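Local coordinates for protein 361aa long hypothetical D-aminopeptidase (Pyrococcus horikoshii, PDB 2DRH) that probably acts as an aminopeptidase of the S58 (DmpA-like) family, although its own activity and substrate remain unproven, at residues Met1-Phe13 with Glu317-Glu329. Sequence-based numbering, arbitrary orientation.
Sequences MKAQELGIKIGVF and EAVEEAIINSLLE
I10 lays its CD1 over the backbone and CG of E321, 3.9 Å from E321 CA, while its CG2 branch rests on the carboxylate carbon of E320, whose OE1 is salt-bridged to R268. The loop-like N-terminal segment of this S58-family (DmpA-like) protein lies along 317-329, in the last part of helix 309-328, from G11 beside E317 to M1 beside E329. E317, its CD anti to CA (chi2 177°), receives two consecutive backbone N-H groups: V12 N meets OE2 at 3.0 Å from above the carboxylate plane, and F13 N takes the syn lone pair of OE1 at 3.1 Å. The carboxylate and F13 ring planes are 24° apart, and R190 of strand 184-193 is the salt-bridge partner of E317. Cutting E317 back to an alanine is likely to leave both N-H groups without their acceptor and R190 short of one counter-charge. E321, also salt-bridged to R190, accepts a weak hydrogen bond from Q4 NE2 through OE1. Its OE2 takes N325 ND2 almost straight (174°), which helps fix the amide's rotation. K2 curls round, carrying CE against the N325 amide and NZ on to a salt bridge with E167. Beyond it A3 CB packs on L328 CD1, and A3 N donates to N325 OD1 at 2.8 Å, almost in line with the carbonyl bond.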
loop_
_atom_site.group_PDB
_atom_site.type_symbol
_atom_site.label_atom_id
_atom_site.label_comp_id
_atom_site.label_asym_id
_atom_site.label_seq_id
_atom_site.Cartn_x
_atom_site.Cartn_y
_atom_site.Cartn_z
ATOM N N MET A 1 -34.971 -6.279 -17.457
ATOM C CA MET A 1 -34.987 -5.382 -16.266
ATOM C C MET A 1 -33.965 -5.826 -15.224
ATOM O O MET A 1 -32.803 -6.073 -15.552
ATOM C CB MET A 1 -36.386 -5.352 -15.637
ATOM C CG MET A 1 -37.436 -6.131 -16.414
ATOM S SD MET A 1 -37.108 -7.901 -16.388
ATOM C CE MET A 1 -38.518 -8.488 -15.461
ATOM N N LYS A 2 -34.402 -5.930 -13.972
ATOM C CA LYS A 2 -33.515 -6.320 -12.882
ATOM C C LYS A 2 -33.757 -7.759 -12.436
ATOM O O LYS A 2 -34.839 -8.306 -12.631
ATOM C CB LYS A 2 -33.707 -5.374 -11.695
ATOM C CG LYS A 2 -33.769 -3.897 -12.079
ATOM C CD LYS A 2 -32.439 -3.370 -12.587
ATOM C CE LYS A 2 -31.471 -3.110 -11.447
ATOM N NZ LYS A 2 -31.920 -1.996 -10.569
ATOM N N ALA A 3 -32.742 -8.360 -11.825
ATOM C CA ALA A 3 -32.820 -9.739 -11.354
ATOM C C ALA A 3 -34.044 -10.027 -10.487
ATOM O O ALA A 3 -34.610 -11.116 -10.560
ATOM C CB ALA A 3 -31.549 -10.096 -10.587
ATOM N N GLN A 4 -34.447 -9.059 -9.666
ATOM C CA GLN A 4 -35.604 -9.241 -8.789
ATOM C C GLN A 4 -36.830 -9.672 -9.586
ATOM O O GLN A 4 -37.362 -10.763 -9.384
ATOM C CB GLN A 4 -35.921 -7.942 -8.041
ATOM C CG GLN A 4 -34.776 -7.392 -7.202
ATOM C CD GLN A 4 -34.318 -8.354 -6.122
ATOM O OE1 GLN A 4 -35.123 -8.850 -5.331
ATOM N NE2 GLN A 4 -33.014 -8.616 -6.075
ATOM N N GLU A 5 -37.261 -8.808 -10.501
ATOM C CA GLU A 5 -38.426 -9.066 -11.345
ATOM C C GLU A 5 -38.330 -10.372 -12.145
ATOM O O GLU A 5 -39.261 -10.729 -12.871
ATOM C CB GLU A 5 -38.644 -7.901 -12.316
ATOM C CG GLU A 5 -38.717 -6.516 -11.676
ATOM C CD GLU A 5 -37.348 -5.893 -11.436
ATOM O OE1 GLU A 5 -36.601 -6.390 -10.562
ATOM O OE2 GLU A 5 -37.017 -4.901 -12.127
ATOM N N LEU A 6 -37.206 -11.071 -12.025
ATOM C CA LEU A 6 -37.017 -12.338 -12.727
ATOM C C LEU A 6 -36.975 -13.501 -11.747
ATOM O O LEU A 6 -36.773 -14.648 -12.139
ATOM C CB LEU A 6 -35.722 -12.325 -13.541
ATOM C CG LEU A 6 -35.696 -11.481 -14.812
ATOM C CD1 LEU A 6 -34.371 -11.694 -15.523
ATOM C CD2 LEU A 6 -36.848 -11.881 -15.718
ATOM N N GLY A 7 -37.158 -13.198 -10.468
ATOM C CA GLY A 7 -37.142 -14.241 -9.462
ATOM C C GLY A 7 -35.749 -14.672 -9.052
ATOM O O GLY A 7 -35.597 -15.524 -8.174
ATOM N N ILE A 8 -34.728 -14.098 -9.683
ATOM C CA ILE A 8 -33.350 -14.444 -9.353
ATOM C C ILE A 8 -32.979 -13.818 -8.013
ATOM O O ILE A 8 -32.983 -12.598 -7.860
ATOM C CB ILE A 8 -32.372 -13.950 -10.439
ATOM C CG1 ILE A 8 -32.701 -14.625 -11.772
ATOM C CG2 ILE A 8 -30.936 -14.249 -10.020
ATOM C CD1 ILE A 8 -31.862 -14.144 -12.939
ATOM N N LYS A 9 -32.663 -14.666 -7.042
ATOM C CA LYS A 9 -32.310 -14.209 -5.707
ATOM C C LYS A 9 -30.800 -14.203 -5.508
ATOM O O LYS A 9 -30.134 -15.213 -5.731
ATOM C CB LYS A 9 -32.936 -15.130 -4.655
ATOM C CG LYS A 9 -34.447 -15.323 -4.770
ATOM C CD LYS A 9 -34.885 -16.565 -3.990
ATOM C CE LYS A 9 -36.391 -16.728 -3.976
ATOM N NZ LYS A 9 -37.053 -15.693 -3.134
ATOM N N ILE A 10 -30.265 -13.062 -5.089
ATOM C CA ILE A 10 -28.839 -12.931 -4.829
ATOM C C ILE A 10 -28.667 -12.350 -3.436
ATOM O O ILE A 10 -29.173 -11.270 -3.140
ATOM C CB ILE A 10 -28.154 -12.007 -5.864
ATOM C CG1 ILE A 10 -28.103 -12.712 -7.221
ATOM C CG2 ILE A 10 -26.747 -11.646 -5.402
ATOM C CD1 ILE A 10 -27.534 -11.866 -8.327
ATOM N N GLY A 11 -27.964 -13.085 -2.581
ATOM C CA GLY A 11 -27.744 -12.630 -1.222
ATOM C C GLY A 11 -28.914 -12.940 -0.307
ATOM O O GLY A 11 -29.857 -13.630 -0.706
ATOM N N VAL A 12 -28.858 -12.425 0.916
ATOM C CA VAL A 12 -29.905 -12.659 1.901
ATOM C C VAL A 12 -30.497 -11.361 2.439
ATOM O O VAL A 12 -31.476 -11.378 3.186
ATOM C CB VAL A 12 -29.363 -13.470 3.093
ATOM C CG1 VAL A 12 -28.786 -14.791 2.608
ATOM C CG2 VAL A 12 -28.299 -12.666 3.824
ATOM N N PHE A 13 -29.899 -10.233 2.077
ATOM C CA PHE A 13 -30.409 -8.949 2.542
ATOM C C PHE A 13 -31.446 -8.440 1.560
ATOM O O PHE A 13 -31.389 -8.748 0.371
ATOM C CB PHE A 13 -29.277 -7.931 2.676
ATOM C CG PHE A 13 -28.344 -8.208 3.821
ATOM C CD1 PHE A 13 -28.811 -8.203 5.129
ATOM C CD2 PHE A 13 -27.001 -8.474 3.593
ATOM C CE1 PHE A 13 -27.948 -8.461 6.198
ATOM C CE2 PHE A 13 -26.133 -8.732 4.650
ATOM C CZ PHE A 13 -26.606 -8.727 5.956
ATOM N N GLU A 317 -23.021 -8.296 -2.000
ATOM C CA GLU A 317 -24.320 -8.598 -2.594
ATOM C C GLU A 317 -24.746 -7.552 -3.616
ATOM O O GLU A 317 -25.102 -7.887 -4.744
ATOM C CB GLU A 317 -25.396 -8.703 -1.518
ATOM C CG GLU A 317 -25.602 -10.090 -0.976
ATOM C CD GLU A 317 -26.628 -10.118 0.145
ATOM O OE1 GLU A 317 -27.711 -9.516 -0.013
ATOM O OE2 GLU A 317 -26.353 -10.748 1.179
ATOM N N ALA A 318 -24.717 -6.288 -3.211
ATOM C CA ALA A 318 -25.102 -5.195 -4.095
ATOM C C ALA A 318 -24.279 -5.227 -5.383
ATOM O O ALA A 318 -24.812 -5.018 -6.467
ATOM C CB ALA A 318 -24.913 -3.865 -3.388
ATOM N N VAL A 319 -22.979 -5.480 -5.261
ATOM C CA VAL A 319 -22.113 -5.532 -6.438
ATOM C C VAL A 319 -22.477 -6.699 -7.344
ATOM O O VAL A 319 -22.624 -6.520 -8.542
ATOM C CB VAL A 319 -20.617 -5.643 -6.045
ATOM C CG1 VAL A 319 -19.757 -5.983 -7.288
ATOM C CG2 VAL A 319 -20.148 -4.324 -5.442
ATOM N N GLU A 320 -22.641 -7.889 -6.775
ATOM C CA GLU A 320 -22.976 -9.056 -7.586
ATOM C C GLU A 320 -24.252 -8.837 -8.390
ATOM O O GLU A 320 -24.278 -9.095 -9.596
ATOM C CB GLU A 320 -23.123 -10.315 -6.720
ATOM C CG GLU A 320 -23.347 -11.594 -7.536
ATOM C CD GLU A 320 -23.447 -12.855 -6.681
ATOM O OE1 GLU A 320 -22.898 -12.870 -5.552
ATOM O OE2 GLU A 320 -24.060 -13.842 -7.149
ATOM N N GLU A 321 -25.312 -8.366 -7.734
ATOM C CA GLU A 321 -26.545 -8.145 -8.459
ATOM C C GLU A 321 -26.384 -6.992 -9.445
ATOM O O GLU A 321 -26.874 -7.066 -10.572
ATOM C CB GLU A 321 -27.717 -7.855 -7.510
ATOM C CG GLU A 321 -29.081 -8.121 -8.170
ATOM C CD GLU A 321 -30.249 -7.432 -7.474
ATOM O OE1 GLU A 321 -30.380 -7.551 -6.237
ATOM O OE2 GLU A 321 -31.045 -6.773 -8.177
ATOM N N ALA A 322 -25.693 -5.934 -9.025
ATOM C CA ALA A 322 -25.491 -4.778 -9.894
ATOM C C ALA A 322 -24.830 -5.186 -11.209
ATOM O O ALA A 322 -25.162 -4.644 -12.267
ATOM C CB ALA A 322 -24.649 -3.725 -9.194
ATOM N N ILE A 323 -23.898 -6.133 -11.144
ATOM C CA ILE A 323 -23.218 -6.602 -12.344
ATOM C C ILE A 323 -24.217 -7.317 -13.240
ATOM O O ILE A 323 -24.303 -7.034 -14.436
ATOM C CB ILE A 323 -22.059 -7.567 -12.001
ATOM C CG1 ILE A 323 -20.943 -6.794 -11.290
ATOM C CG2 ILE A 323 -21.528 -8.233 -13.279
ATOM C CD1 ILE A 323 -19.815 -7.664 -10.766
ATOM N N ILE A 324 -24.981 -8.237 -12.657
ATOM C CA ILE A 324 -25.976 -8.971 -13.427
ATOM C C ILE A 324 -26.996 -8.007 -14.055
ATOM O O ILE A 324 -27.315 -8.119 -15.246
ATOM C CB ILE A 324 -26.705 -10.016 -12.539
ATOM C CG1 ILE A 324 -25.691 -11.033 -12.005
ATOM C CG2 ILE A 324 -27.805 -10.709 -13.325
ATOM C CD1 ILE A 324 -24.794 -11.655 -13.075
ATOM N N ASN A 325 -27.487 -7.053 -13.264
ATOM C CA ASN A 325 -28.451 -6.080 -13.770
ATOM C C ASN A 325 -27.908 -5.294 -14.961
ATOM O O ASN A 325 -28.672 -4.880 -15.835
ATOM C CB ASN A 325 -28.874 -5.105 -12.659
ATOM C CG ASN A 325 -29.689 -5.781 -11.577
ATOM O OD1 ASN A 325 -30.481 -6.666 -11.865
ATOM N ND2 ASN A 325 -29.507 -5.359 -10.327
ATOM N N SER A 326 -26.592 -5.085 -15.004
ATOM C CA SER A 326 -25.989 -4.352 -16.117
ATOM C C SER A 326 -26.163 -5.170 -17.393
ATOM O O SER A 326 -26.218 -4.616 -18.490
ATOM C CB SER A 326 -24.493 -4.086 -15.872
ATOM O OG SER A 326 -23.716 -5.255 -16.076
ATOM N N LEU A 327 -26.253 -6.487 -17.245
ATOM C CA LEU A 327 -26.443 -7.369 -18.395
ATOM C C LEU A 327 -27.937 -7.442 -18.739
ATOM O O LEU A 327 -28.323 -7.325 -19.901
ATOM C CB LEU A 327 -25.906 -8.769 -18.083
ATOM C CG LEU A 327 -24.415 -8.867 -17.734
ATOM C CD1 LEU A 327 -24.081 -10.292 -17.308
ATOM C CD2 LEU A 327 -23.571 -8.460 -18.932
ATOM N N LEU A 328 -28.768 -7.621 -17.715
ATOM C CA LEU A 328 -30.217 -7.697 -17.889
ATOM C C LEU A 328 -30.813 -6.409 -18.460
ATOM O O LEU A 328 -31.825 -6.445 -19.160
ATOM C CB LEU A 328 -30.892 -8.008 -16.548
ATOM C CG LEU A 328 -30.739 -9.424 -15.984
ATOM C CD1 LEU A 328 -31.260 -9.498 -14.553
ATOM C CD2 LEU A 328 -31.492 -10.384 -16.876
ATOM N N GLU A 329 -30.179 -5.277 -18.167
ATOM C CA GLU A 329 -30.667 -3.982 -18.634
ATOM C C GLU A 329 -30.091 -3.551 -19.980
ATOM O O GLU A 329 -30.625 -2.648 -20.620
ATOM C CB GLU A 329 -30.370 -2.907 -17.588
ATOM C CG GLU A 329 -31.093 -3.088 -16.258
ATOM C CD GLU A 329 -32.483 -2.485 -16.260
ATOM O OE1 GLU A 329 -33.316 -2.884 -17.101
ATOM O OE2 GLU A 329 -32.740 -1.604 -15.413
#